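Local atomic coordinates of probable AP endonuclease (African swine fever virus, PDB entry 6KI3), a protein that probably cleaves phosphodiester bonds on the 5' side of abasic sites in DNA repair, with three zinc ions, and probably also has 3'-5' proofreading exonuclease activity. Residues S29-V34 and L70-K75; Q104-C109 and E140-Y145; L128-L133 and R172-K177. All blocks are in the same frame, centred on the assembly; numbering follows the deposited sequence.

Interaction 1 (S29-V34 and L70-K75); sequences SIANYV and LKMIVK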
ATOM      1  N   SER A  29      -0.468  -6.178 -18.182  1.00 27.93           N
ATOM      2  CA  SER A  29      -0.189  -6.921 -16.958  1.00 30.32           C
ATOM      3  C   SER A  29      -1.414  -6.971 -16.053  1.00 29.17           C
ATOM      4  O   SER A  29      -1.722  -8.016 -15.469  1.00 31.04           O
ATOM      5  CB  SER A  29       0.995  -6.293 -16.222  1.00 32.97           C
ATOM      6  OG  SER A  29       0.705  -4.960 -15.837  1.00 32.85           O
ATOM      7  N   ILE A  30      -2.127  -5.849 -15.930  1.00 27.76           N
ATOM      8  CA  ILE A  30      -3.340  -5.822 -15.120  1.00 25.82           C
ATOM      9  C   ILE A  30      -4.408  -6.724 -15.728  1.00 30.05           C
ATOM     10  O   ILE A  30      -5.171  -7.380 -15.006  1.00 29.88           O
ATOM     11  CB  ILE A  30      -3.831  -4.372 -14.956  1.00 24.50           C
ATOM     12  CG1 ILE A  30      -2.869  -3.593 -14.057  1.00 22.32           C
ATOM     13  CG2 ILE A  30      -5.246  -4.328 -14.397  1.00 21.14           C
ATOM     14  CD1 ILE A  30      -3.229  -2.140 -13.893  1.00 25.26           C
ATOM     15  N   ALA A  31      -4.471  -6.784 -17.059  1.00 27.48           N
ATOM     16  CA  ALA A  31      -5.418  -7.679 -17.719  1.00 30.51           C
ATOM     17  C   ALA A  31      -5.151  -9.131 -17.341  1.00 29.65           C
ATOM     18  O   ALA A  31      -6.078  -9.877 -17.004  1.00 27.47           O
ATOM     19  CB  ALA A  31      -5.347  -7.492 -19.234  1.00 28.69           C
ATOM     20  N   ASN A  32      -3.885  -9.550 -17.389  1.00 30.43           N
ATOM     21  CA  ASN A  32      -3.543 -10.905 -16.973  1.00 33.97           C
ATOM     22  C   ASN A  32      -3.775 -11.095 -15.480  1.00 35.78           C
ATOM     23  O   ASN A  32      -4.184 -12.176 -15.039  1.00 35.73           O
ATOM     24  CB  ASN A  32      -2.091 -11.213 -17.336  1.00 31.46           C
ATOM     25  CG  ASN A  32      -1.823 -11.086 -18.821  1.00 31.38           C
ATOM     26  OD1 ASN A  32      -2.741 -11.166 -19.637  1.00 34.01           O
ATOM     27  ND2 ASN A  32      -0.562 -10.883 -19.182  1.00 31.11           N
ATOM     28  N   TYR A  33      -3.526 -10.049 -14.688  1.00 34.07           N
ATOM     29  CA  TYR A  33      -3.743 -10.125 -13.247  1.00 30.58           C
ATOM     30  C   TYR A  33      -5.225 -10.223 -12.907  1.00 32.35           C
ATOM     31  O   TYR A  33      -5.591 -10.861 -11.913  1.00 35.06           O
ATOM     32  CB  TYR A  33      -3.094  -8.913 -12.576  1.00 29.41           C
ATOM     33  CG  TYR A  33      -3.670  -8.509 -11.238  1.00 26.13           C
ATOM     34  CD1 TYR A  33      -3.214  -9.084 -10.059  1.00 27.41           C
ATOM     35  CD2 TYR A  33      -4.644  -7.523 -11.152  1.00 23.92           C
ATOM     36  CE1 TYR A  33      -3.728  -8.702  -8.833  1.00 27.42           C
ATOM     37  CE2 TYR A  33      -5.166  -7.137  -9.935  1.00 24.04           C
ATOM     38  CZ  TYR A  33      -4.704  -7.727  -8.780  1.00 26.81           C
ATOM     39  OH  TYR A  33      -5.226  -7.340  -7.570  1.00 27.19           O
ATOM     40  N   VAL A  34      -6.090  -9.606 -13.715  1.00 30.67           N
ATOM     41  CA  VAL A  34      -7.528  -9.750 -13.508  1.00 30.42           C
ATOM     42  C   VAL A  34      -7.991 -11.135 -13.941  1.00 34.79           C
ATOM     43  O   VAL A  34      -8.856 -11.745 -13.301  1.00 36.68           O
ATOM     44  CB  VAL A  34      -8.284  -8.631 -14.250  1.00 30.73           C
ATOM     45  CG1 VAL A  34      -9.758  -8.979 -14.401  1.00 31.20           C
ATOM     46  CG2 VAL A  34      -8.125  -7.314 -13.508  1.00 29.21           C
ATOM     47  N   LEU A  70      -6.944   3.668 -18.371  1.00 28.12           N
ATOM     48  CA  LEU A  70      -8.183   4.301 -17.933  1.00 28.79           C
ATOM     49  C   LEU A  70      -9.397   3.472 -18.331  1.00 32.37           C
ATOM     50  O   LEU A  70     -10.326   3.294 -17.534  1.00 32.11           O
ATOM     51  CB  LEU A  70      -8.288   5.712 -18.511  1.00 28.97           C
ATOM     52  CG  LEU A  70      -9.555   6.483 -18.143  1.00 27.89           C
ATOM     53  CD1 LEU A  70      -9.575   6.790 -16.655  1.00 28.53           C
ATOM     54  CD2 LEU A  70      -9.665   7.759 -18.963  1.00 26.67           C
ATOM     55  N   LYS A  71      -9.408   2.958 -19.564  1.00 28.96           N
ATOM     56  CA  LYS A  71     -10.504   2.099 -19.999  1.00 32.35           C
ATOM     57  C   LYS A  71     -10.557   0.818 -19.177  1.00 30.20           C
ATOM     58  O   LYS A  71     -11.640   0.362 -18.792  1.00 30.34           O
ATOM     59  CB  LYS A  71     -10.356   1.777 -21.486  1.00 30.79           C
ATOM     60  CG  LYS A  71     -10.504   2.980 -22.403  1.00 39.45           C
ATOM     61  CD  LYS A  71      -9.855   2.724 -23.755  1.00 37.07           C
ATOM     62  CE  LYS A  71     -10.391   1.459 -24.400  1.00 42.30           C
ATOM     63  NZ  LYS A  71      -9.679   1.144 -25.670  1.00 44.36           N
ATOM     64  N   MET A  72      -9.393   0.224 -18.898  1.00 31.23           N
ATOM     65  CA  MET A  72      -9.348  -0.988 -18.087  1.00 29.54           C
ATOM     66  C   MET A  72      -9.876  -0.734 -16.681  1.00 31.02           C
ATOM     67  O   MET A  72     -10.635  -1.546 -16.138  1.00 29.20           O
ATOM     68  CB  MET A  72      -7.916  -1.521 -18.029  1.00 28.54           C
ATOM     69  CG  MET A  72      -7.711  -2.659 -17.044  1.00 28.05           C
ATOM     70  SD  MET A  72      -8.454  -4.202 -17.599  1.00 40.03           S
ATOM     71  CE  MET A  72      -7.492  -4.522 -19.072  1.00 33.62           C
ATOM     72  N   ILE A  73      -9.486   0.391 -16.078  1.00 30.46           N
ATOM     73  CA  ILE A  73      -9.917   0.698 -14.717  1.00 28.40           C
ATOM     74  C   ILE A  73     -11.427   0.897 -14.664  1.00 31.46           C
ATOM     75  O   ILE A  73     -12.097   0.419 -13.741  1.00 32.54           O
ATOM     76  CB  ILE A  73      -9.157   1.928 -14.184  1.00 26.61           C
ATOM     77  CG1 ILE A  73      -7.702   1.563 -13.883  1.00 29.02           C
ATOM     78  CG2 ILE A  73      -9.838   2.495 -12.947  1.00 25.48           C
ATOM     79  CD1 ILE A  73      -6.872   2.719 -13.373  1.00 23.03           C
ATOM     80  N   VAL A  74     -11.987   1.589 -15.657  1.00 29.87           N
ATOM     81  CA  VAL A  74     -13.427   1.831 -15.667  1.00 30.78           C
ATOM     82  C   VAL A  74     -14.189   0.542 -15.953  1.00 32.14           C
ATOM     83  O   VAL A  74     -15.200   0.247 -15.303  1.00 32.02           O
ATOM     84  CB  VAL A  74     -13.774   2.934 -16.683  1.00 30.75           C
ATOM     85  CG1 VAL A  74     -15.281   3.079 -16.816  1.00 26.26           C
ATOM     86  CG2 VAL A  74     -13.145   4.254 -16.267  1.00 27.53           C
ATOM     87  N   LYS A  75     -13.715  -0.248 -16.922  1.00 33.58           N
ATOM     88  CA  LYS A  75     -14.440  -1.447 -17.339  1.00 35.33           C
ATOM     89  C   LYS A  75     -14.648  -2.407 -16.175  1.00 36.40           C
ATOM     90  O   LYS A  75     -15.769  -2.868 -15.927  1.00 36.72           O
ATOM     91  CB  LYS A  75     -13.687  -2.140 -18.476  1.00 33.23           C
ATOM     92  CG  LYS A  75     -14.219  -3.520 -18.827  1.00 37.48           C
ATOM     93  CD  LYS A  75     -13.309  -4.222 -19.821  1.00 37.24           C
ATOM     94  CE  LYS A  75     -13.836  -5.601 -20.179  1.00 37.27           C
TER
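Ile30, which packs against Met72, offers its carbonyl O to Val34 N at 2.7 Å, an i to i+4 bond of helix 25-39; the same oxygen lies at the edge of the Tyr33 ring and in its plane. No hydrogen bond joins residues 29-34 to 70-75, so the meeting of the two helices is apolar. Their closest CA atoms, those of Ala31 and Met72, are 7.8 Å apart. Met72 carries its side of the contact. Its CG stands anti to the backbone N (chi1 171°), which sends the chain toward helix 25-39, and bends at chi2 and chi3 then curl the thioether so that its methyl meets the alanine. Met72 CE rests 3.7 Å from Ala31 CB and 4.0 Å from Ala31 CA. Nearer the root of the side chain, Met72 CG touches Ile30 CG2 at 4.0 Å, the two side chains lying alongside one another and running opposite ways. Ile30 is buried, whereas Ala31 and Met72 are partly exposed, which puts the seam at the border of the interior. The same isoleucine also reaches Leu69, Leu78 and Val49, and Val34 leans on His76. On another side of helix 25-39, Tyr33 stacks on Phe44 and its OH bonds to Ser46 O and Ala9 N. The contact thus joins helices 25-39 and 63-76 of the TIM barrel's outer layer, with strand 46-49 beneath Ile30.

Interaction 2 (Q104-C109 and E140-Y145); sequences QELLIC and EGVVIY
The backbones of Leu106 and Val142 come within 6.7 Å of each other at their CA atoms, where helix 96-112 lies over the start of strand 143-147. This is the helix-on-strand layering of a TIM barrel: residues 104-109 belong to the outer ring of helices, and residues 140-145 run from a loop into a parallel strand of the barrel wall. Gly141, with phi at 98°, turns the chain just before Val142, from which it proceeds in extended form. The interface is buried and wholly apolar. Leu106 and Val142 meet obliquely, Leu106 CD2 lying 3.8 Å from Val142 CG1 and 4.0 Å from Ile144 CG1. The leucine's other methyl, Leu106 CD1, is 4.0 Å from Ile144 CD1, and the two side chains run nearly perpendicular, so the forked end of Leu106 spans both strand-side residues. In Ile144, CG1 is anti to the carbonyl carbon (chi1 -61°), and the extended chain beyond it brings CD1 to the leucine. Val143, between Val142 and Ile144, points away from the helix. Leu106 also touches Leu117 of strand 116-120 and the loop residues Ile136 and Val139; Ile144 packs on Leu119 and Ile179 of the two flanking strands. One turn along from Leu106, Cys109 meets both branches of the valine through its CB, 3.8 Å from Val142 CG2 and 3.9 Å from Val142 CG1.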
ATOM      1  N   GLN A 104       4.540  15.262 -11.301  1.00 41.62           N
ATOM      2  CA  GLN A 104       4.270  14.584 -12.551  1.00 39.96           C
ATOM      3  C   GLN A 104       3.448  13.327 -12.352  1.00 37.05           C
ATOM      4  O   GLN A 104       2.517  13.106 -13.046  1.00 35.47           O
ATOM      5  CB  GLN A 104       5.558  14.237 -13.276  1.00 44.25           C
ATOM      6  CG  GLN A 104       6.527  15.377 -13.392  1.00 48.77           C
ATOM      7  CD  GLN A 104       7.794  15.017 -14.106  1.00 55.07           C
ATOM      8  OE1 GLN A 104       8.876  15.378 -13.670  1.00 65.89           O
ATOM      9  NE2 GLN A 104       7.675  14.317 -15.221  1.00 54.41           N
ATOM     10  N   GLU A 105       3.804  12.538 -11.359  1.00 36.64           N
ATOM     11  CA  GLU A 105       3.095  11.299 -11.048  1.00 31.48           C
ATOM     12  C   GLU A 105       1.657  11.577 -10.632  1.00 32.46           C
ATOM     13  O   GLU A 105       0.724  10.913 -11.098  1.00 32.97           O
ATOM     14  CB  GLU A 105       3.836  10.535  -9.951  1.00 32.24           C
ATOM     15  CG  GLU A 105       5.119   9.862 -10.410  1.00 33.18           C
ATOM     16  CD  GLU A 105       5.909   9.277  -9.257  1.00 37.06           C
ATOM     17  OE1 GLU A 105       6.482  10.062  -8.472  1.00 41.57           O
ATOM     18  OE2 GLU A 105       5.949   8.035  -9.128  1.00 35.51           O
ATOM     19  N   LEU A 106       1.458  12.563  -9.753  1.00 33.40           N
ATOM     20  CA  LEU A 106       0.108  12.897  -9.311  1.00 32.45           C
ATOM     21  C   LEU A 106      -0.764  13.332 -10.481  1.00 35.04           C
ATOM     22  O   LEU A 106      -1.938  12.952 -10.565  1.00 34.56           O
ATOM     23  CB  LEU A 106       0.163  13.991  -8.245  1.00 33.64           C
ATOM     24  CG  LEU A 106       0.826  13.604  -6.922  1.00 37.86           C
ATOM     25  CD1 LEU A 106       0.986  14.823  -6.031  1.00 37.50           C
ATOM     26  CD2 LEU A 106       0.020  12.526  -6.215  1.00 33.89           C
ATOM     27  N   LEU A 107      -0.207  14.125 -11.401  1.00 34.17           N
ATOM     28  CA  LEU A 107      -0.956  14.507 -12.592  1.00 35.57           C
ATOM     29  C   LEU A 107      -1.252  13.293 -13.465  1.00 33.04           C
ATOM     30  O   LEU A 107      -2.355  13.163 -14.007  1.00 33.55           O
ATOM     31  CB  LEU A 107      -0.182  15.563 -13.382  1.00 30.47           C
ATOM     32  N   ILE A 108      -0.277  12.390 -13.605  1.00 33.63           N
ATOM     33  CA  ILE A 108      -0.477  11.187 -14.408  1.00 33.43           C
ATOM     34  C   ILE A 108      -1.542  10.297 -13.781  1.00 33.50           C
ATOM     35  O   ILE A 108      -2.345   9.671 -14.487  1.00 32.55           O
ATOM     36  CB  ILE A 108       0.859  10.439 -14.586  1.00 33.69           C
ATOM     37  CG1 ILE A 108       1.814  11.250 -15.466  1.00 36.74           C
ATOM     38  CG2 ILE A 108       0.636   9.059 -15.186  1.00 33.20           C
ATOM     39  CD1 ILE A 108       3.221  10.697 -15.507  1.00 36.75           C
ATOM     40  N   CYS A 109      -1.577  10.233 -12.446  1.00 30.49           N
ATOM     41  CA  CYS A 109      -2.561   9.392 -11.770  1.00 28.91           C
ATOM     42  C   CYS A 109      -3.985   9.820 -12.104  1.00 30.26           C
ATOM     43  O   CYS A 109      -4.858   8.975 -12.333  1.00 29.79           O
ATOM     44  CB  CYS A 109      -2.334   9.424 -10.259  1.00 29.42           C
ATOM     45  SG  CYS A 109      -0.866   8.529  -9.704  1.00 29.71           S
ATOM     46  N   GLU A 140      -6.826  17.031  -7.977  1.00 45.80           N
ATOM     47  CA  GLU A 140      -8.190  16.618  -7.668  1.00 46.21           C
ATOM     48  C   GLU A 140      -8.400  15.141  -7.972  1.00 42.62           C
ATOM     49  O   GLU A 140      -8.218  14.698  -9.110  1.00 47.11           O
ATOM     50  CB  GLU A 140      -9.182  17.470  -8.461  1.00 48.80           C
ATOM     51  N   GLY A 141      -8.780  14.378  -6.947  1.00 42.80           N
ATOM     52  CA  GLY A 141      -9.113  12.979  -7.103  1.00 42.40           C
ATOM     53  C   GLY A 141      -8.012  11.997  -6.764  1.00 38.80           C
ATOM     54  O   GLY A 141      -8.251  10.785  -6.829  1.00 41.72           O
ATOM     55  N   VAL A 142      -6.822  12.472  -6.405  1.00 35.74           N
ATOM     56  CA  VAL A 142      -5.686  11.613  -6.096  1.00 35.01           C
ATOM     57  C   VAL A 142      -5.227  11.912  -4.676  1.00 36.19           C
ATOM     58  O   VAL A 142      -4.947  13.068  -4.339  1.00 36.49           O
ATOM     59  CB  VAL A 142      -4.533  11.812  -7.097  1.00 34.94           C
ATOM     60  CG1 VAL A 142      -3.363  10.905  -6.745  1.00 31.02           C
ATOM     61  CG2 VAL A 142      -5.011  11.545  -8.516  1.00 34.92           C
ATOM     62  N   VAL A 143      -5.144  10.870  -3.853  1.00 32.03           N
ATOM     63  CA  VAL A 143      -4.774  10.993  -2.446  1.00 29.73           C
ATOM     64  C   VAL A 143      -3.337  10.527  -2.269  1.00 31.05           C
ATOM     65  O   VAL A 143      -2.965   9.444  -2.737  1.00 30.76           O
ATOM     66  CB  VAL A 143      -5.725  10.181  -1.551  1.00 29.68           C
ATOM     67  CG1 VAL A 143      -5.206  10.138  -0.121  1.00 33.06           C
ATOM     68  CG2 VAL A 143      -7.127  10.765  -1.599  1.00 29.93           C
ATOM     69  N   ILE A 144      -2.529  11.338  -1.594  1.00 32.52           N
ATOM     70  CA  ILE A 144      -1.182  10.926  -1.212  1.00 32.58           C
ATOM     71  C   ILE A 144      -1.301  10.066   0.043  1.00 34.43           C
ATOM     72  O   ILE A 144      -1.690  10.556   1.106  1.00 34.81           O
ATOM     73  CB  ILE A 144      -0.264  12.130  -0.976  1.00 32.90           C
ATOM     74  CG1 ILE A 144      -0.134  12.966  -2.251  1.00 36.12           C
ATOM     75  CG2 ILE A 144       1.105  11.668  -0.501  1.00 26.75           C
ATOM     76  CD1 ILE A 144       0.833  14.125  -2.122  1.00 31.24           C
ATOM     77  N   TYR A 145      -0.976   8.781  -0.080  1.00 28.42           N
ATOM     78  CA  TYR A 145      -1.033   7.844   1.037  1.00 31.15           C
ATOM     79  C   TYR A 145       0.354   7.745   1.662  1.00 28.60           C
ATOM     80  O   TYR A 145       1.291   7.242   1.034  1.00 25.91           O
ATOM     81  CB  TYR A 145      -1.523   6.472   0.579  1.00 32.49           C
ATOM     82  CG  TYR A 145      -3.002   6.414   0.274  1.00 33.05           C
ATOM     83  CD1 TYR A 145      -3.934   6.243   1.290  1.00 30.46           C
ATOM     84  CD2 TYR A 145      -3.468   6.521  -1.030  1.00 30.90           C
ATOM     85  CE1 TYR A 145      -5.286   6.186   1.018  1.00 30.25           C
ATOM     86  CE2 TYR A 145      -4.821   6.464  -1.313  1.00 31.32           C
ATOM     87  CZ  TYR A 145      -5.725   6.297  -0.285  1.00 31.08           C
ATOM     88  OH  TYR A 145      -7.072   6.240  -0.558  1.00 31.03           O
TER

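Interaction 3 (L128-L133 and R172-K177); sequences LIVEGL and RNTRLK
Val130 and Thr174 meet end-on, with Val130 CG1 3.4 Å from Thr174 OG1 and 3.8 Å from Thr174 CB. This one valine methyl touches OG1, CB and CG2 of the threonine, OG1 being nearest. The second half of the contact is made by Leu176, whose CD1 sits 4.0 Å from Leu133 CB and 4.2 Å from Val130 CG1. That single methyl lies over the helix surface between residues one turn apart, also approaching the carbonyl O of Val130. No hydrogen bond crosses between residues 128-133 and 172-177. The threonine hydroxyl is instead satisfied by a hydrogen bond to Arg170 O, one turn earlier in helix 161-174. Thr174 OG1 stands anti to the carbonyl carbon (chi1 -37°), a torsion that points the hydroxyl back along the helix to Arg170 O, with the valine methyl packed against it. Behind this shell lies a Schellman motif: Arg175 has a positive phi of 57°, and two bonds run back into the last turn; one of them, Arg175 N to Arg172 O at 3.1 Å, is weak. Beyond this turn the backbone is extended at Leu176, which directs that side chain toward helix 126-134. Val130 also touches Arg170 and Ile171, and Ile129 packs on Leu167, extending the seam along helix 161-174. Two helices of the barrel's outer layer are joined here, one following strand 116-120 and the other strand 143-147, where the chain heads for strand 179-184.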
ATOM      1  N   LEU A 128       9.222  18.427   9.759  1.00 46.61           N
ATOM      2  CA  LEU A 128       9.887  18.313   8.466  1.00 49.41           C
ATOM      3  C   LEU A 128       9.042  17.532   7.467  1.00 51.63           C
ATOM      4  O   LEU A 128       9.144  17.765   6.257  1.00 51.29           O
ATOM      5  CB  LEU A 128      11.257  17.656   8.635  1.00 47.06           C
ATOM      6  N   ILE A 129       8.205  16.609   7.951  1.00 50.14           N
ATOM      7  CA  ILE A 129       7.323  15.858   7.059  1.00 48.66           C
ATOM      8  C   ILE A 129       6.307  16.791   6.413  1.00 49.42           C
ATOM      9  O   ILE A 129       6.167  16.832   5.184  1.00 48.84           O
ATOM     10  CB  ILE A 129       6.625  14.719   7.824  1.00 44.07           C
ATOM     11  CG1 ILE A 129       7.632  13.646   8.239  1.00 44.69           C
ATOM     12  CG2 ILE A 129       5.519  14.113   6.973  1.00 42.90           C
ATOM     13  CD1 ILE A 129       8.025  12.712   7.115  1.00 44.78           C
ATOM     14  N   VAL A 130       5.581  17.553   7.235  1.00 46.84           N
ATOM     15  CA  VAL A 130       4.558  18.451   6.710  1.00 48.54           C
ATOM     16  C   VAL A 130       5.184  19.563   5.872  1.00 51.32           C
ATOM     17  O   VAL A 130       4.547  20.085   4.948  1.00 54.28           O
ATOM     18  CB  VAL A 130       3.708  19.016   7.866  1.00 49.81           C
ATOM     19  CG1 VAL A 130       2.560  19.864   7.333  1.00 48.66           C
ATOM     20  CG2 VAL A 130       3.174  17.885   8.730  1.00 47.90           C
ATOM     21  N   GLU A 131       6.432  19.938   6.165  1.00 48.39           N
ATOM     22  CA  GLU A 131       7.108  20.948   5.354  1.00 51.97           C
ATOM     23  C   GLU A 131       7.282  20.472   3.918  1.00 52.57           C
ATOM     24  O   GLU A 131       6.887  21.162   2.970  1.00 55.30           O
ATOM     25  CB  GLU A 131       8.462  21.295   5.968  1.00 56.45           C
ATOM     26  CG  GLU A 131       9.314  22.194   5.093  1.00 58.90           C
ATOM     27  CD  GLU A 131      10.656  22.527   5.723  1.00 68.26           C
ATOM     28  OE1 GLU A 131      10.678  23.247   6.742  1.00 67.18           O
ATOM     29  OE2 GLU A 131      11.697  22.058   5.216  1.00 72.64           O
ATOM     30  N   GLY A 132       7.869  19.287   3.737  1.00 51.38           N
ATOM     31  CA  GLY A 132       8.013  18.742   2.399  1.00 50.58           C
ATOM     32  C   GLY A 132       6.683  18.481   1.720  1.00 47.71           C
ATOM     33  O   GLY A 132       6.571  18.606   0.497  1.00 47.65           O
ATOM     34  N   LEU A 133       5.659  18.120   2.499  1.00 46.37           N
ATOM     35  CA  LEU A 133       4.335  17.899   1.926  1.00 48.13           C
ATOM     36  C   LEU A 133       3.732  19.195   1.403  1.00 48.94           C
ATOM     37  O   LEU A 133       3.065  19.199   0.361  1.00 47.26           O
ATOM     38  CB  LEU A 133       3.410  17.265   2.965  1.00 48.52           C
ATOM     39  CG  LEU A 133       3.585  15.769   3.224  1.00 46.80           C
ATOM     40  CD1 LEU A 133       2.555  15.278   4.231  1.00 44.73           C
ATOM     41  CD2 LEU A 133       3.481  14.990   1.922  1.00 42.54           C
ATOM     42  N   ARG A 172      -3.512  18.267   9.734  1.00 51.65           N
ATOM     43  CA  ARG A 172      -4.819  18.914   9.709  1.00 52.43           C
ATOM     44  C   ARG A 172      -4.736  20.379  10.119  1.00 54.66           C
ATOM     45  O   ARG A 172      -5.484  21.211   9.593  1.00 57.13           O
ATOM     46  CB  ARG A 172      -5.794  18.164  10.616  1.00 49.34           C
ATOM     47  CG  ARG A 172      -7.253  18.515  10.378  1.00 52.59           C
ATOM     48  CD  ARG A 172      -8.136  17.931  11.465  1.00 53.71           C
ATOM     49  NE  ARG A 172      -7.735  18.402  12.788  1.00 56.90           N
ATOM     50  CZ  ARG A 172      -8.312  18.026  13.924  1.00 56.91           C
ATOM     51  NH1 ARG A 172      -9.322  17.167  13.905  1.00 54.78           N
ATOM     52  NH2 ARG A 172      -7.877  18.509  15.079  1.00 60.59           N
ATOM     53  N   ASN A 173      -3.842  20.715  11.055  1.00 54.27           N
ATOM     54  CA  ASN A 173      -3.666  22.114  11.430  1.00 56.50           C
ATOM     55  C   ASN A 173      -3.065  22.925  10.289  1.00 57.79           C
ATOM     56  O   ASN A 173      -3.384  24.110  10.138  1.00 61.32           O
ATOM     57  CB  ASN A 173      -2.789  22.223  12.677  1.00 54.92           C
ATOM     58  CG  ASN A 173      -3.424  21.582  13.894  1.00 52.56           C
ATOM     59  OD1 ASN A 173      -4.647  21.459  13.980  1.00 50.99           O
ATOM     60  ND2 ASN A 173      -2.595  21.173  14.847  1.00 47.97           N
ATOM     61  N   THR A 174      -2.200  22.310   9.481  1.00 56.92           N
ATOM     62  CA  THR A 174      -1.640  22.980   8.314  1.00 56.96           C
ATOM     63  C   THR A 174      -2.645  23.095   7.174  1.00 56.45           C
ATOM     64  O   THR A 174      -2.372  23.804   6.200  1.00 59.46           O
ATOM     65  CB  THR A 174      -0.387  22.236   7.843  1.00 56.14           C
ATOM     66  OG1 THR A 174       0.342  21.763   8.983  1.00 55.92           O
ATOM     67  CG2 THR A 174       0.521  23.158   7.037  1.00 56.75           C
ATOM     68  N   ARG A 175      -3.794  22.426   7.282  1.00 55.26           N
ATOM     69  CA  ARG A 175      -4.855  22.475   6.276  1.00 57.24           C
ATOM     70  C   ARG A 175      -4.334  22.037   4.905  1.00 60.76           C
ATOM     71  O   ARG A 175      -4.391  22.773   3.918  1.00 66.08           O
ATOM     72  CB  ARG A 175      -5.489  23.870   6.212  1.00 56.70           C
ATOM     73  N   LEU A 176      -3.813  20.814   4.866  1.00 58.91           N
ATOM     74  CA  LEU A 176      -3.348  20.191   3.634  1.00 52.86           C
ATOM     75  C   LEU A 176      -4.326  19.087   3.259  1.00 54.67           C
ATOM     76  O   LEU A 176      -4.512  18.134   4.023  1.00 57.12           O
ATOM     77  CB  LEU A 176      -1.933  19.636   3.794  1.00 54.61           C
ATOM     78  CG  LEU A 176      -0.820  20.687   3.720  1.00 59.98           C
ATOM     79  CD1 LEU A 176       0.558  20.029   3.643  1.00 55.83           C
ATOM     80  CD2 LEU A 176      -1.040  21.636   2.538  1.00 65.61           C
ATOM     81  N   LYS A 177      -4.940  19.216   2.091  1.00 52.42           N
ATOM     82  CA  LYS A 177      -6.002  18.314   1.677  1.00 53.48           C
ATOM     83  C   LYS A 177      -5.445  17.103   0.937  1.00 48.30           C
ATOM     84  O   LYS A 177      -4.294  17.085   0.491  1.00 43.68           O
ATOM     85  CB  LYS A 177      -7.012  19.046   0.790  1.00 55.53           C
TER

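How the interactions relate
All three contacts belong to one TIM barrel and follow its wall in chain order. Interaction 1 closes at residue 75 before interaction 2 opens, whereas the segments of interactions 2 and 3 alternate: 104-109, 128-133, 140-145, 172-177. Strand 143-147, used by interaction 2, lies in sequence between the helices that meet in interaction 3. Centres of interactions 1 and 2 are 19 Å apart, those of 2 and 3 16 Å, and those of 1 and 3 34 Å; no two touch. Interactions 1 and 3 join helix to helix, interaction 2 helix to strand. The strands inside this layer carry zinc ligands, His83, His120 and Glu147 among them.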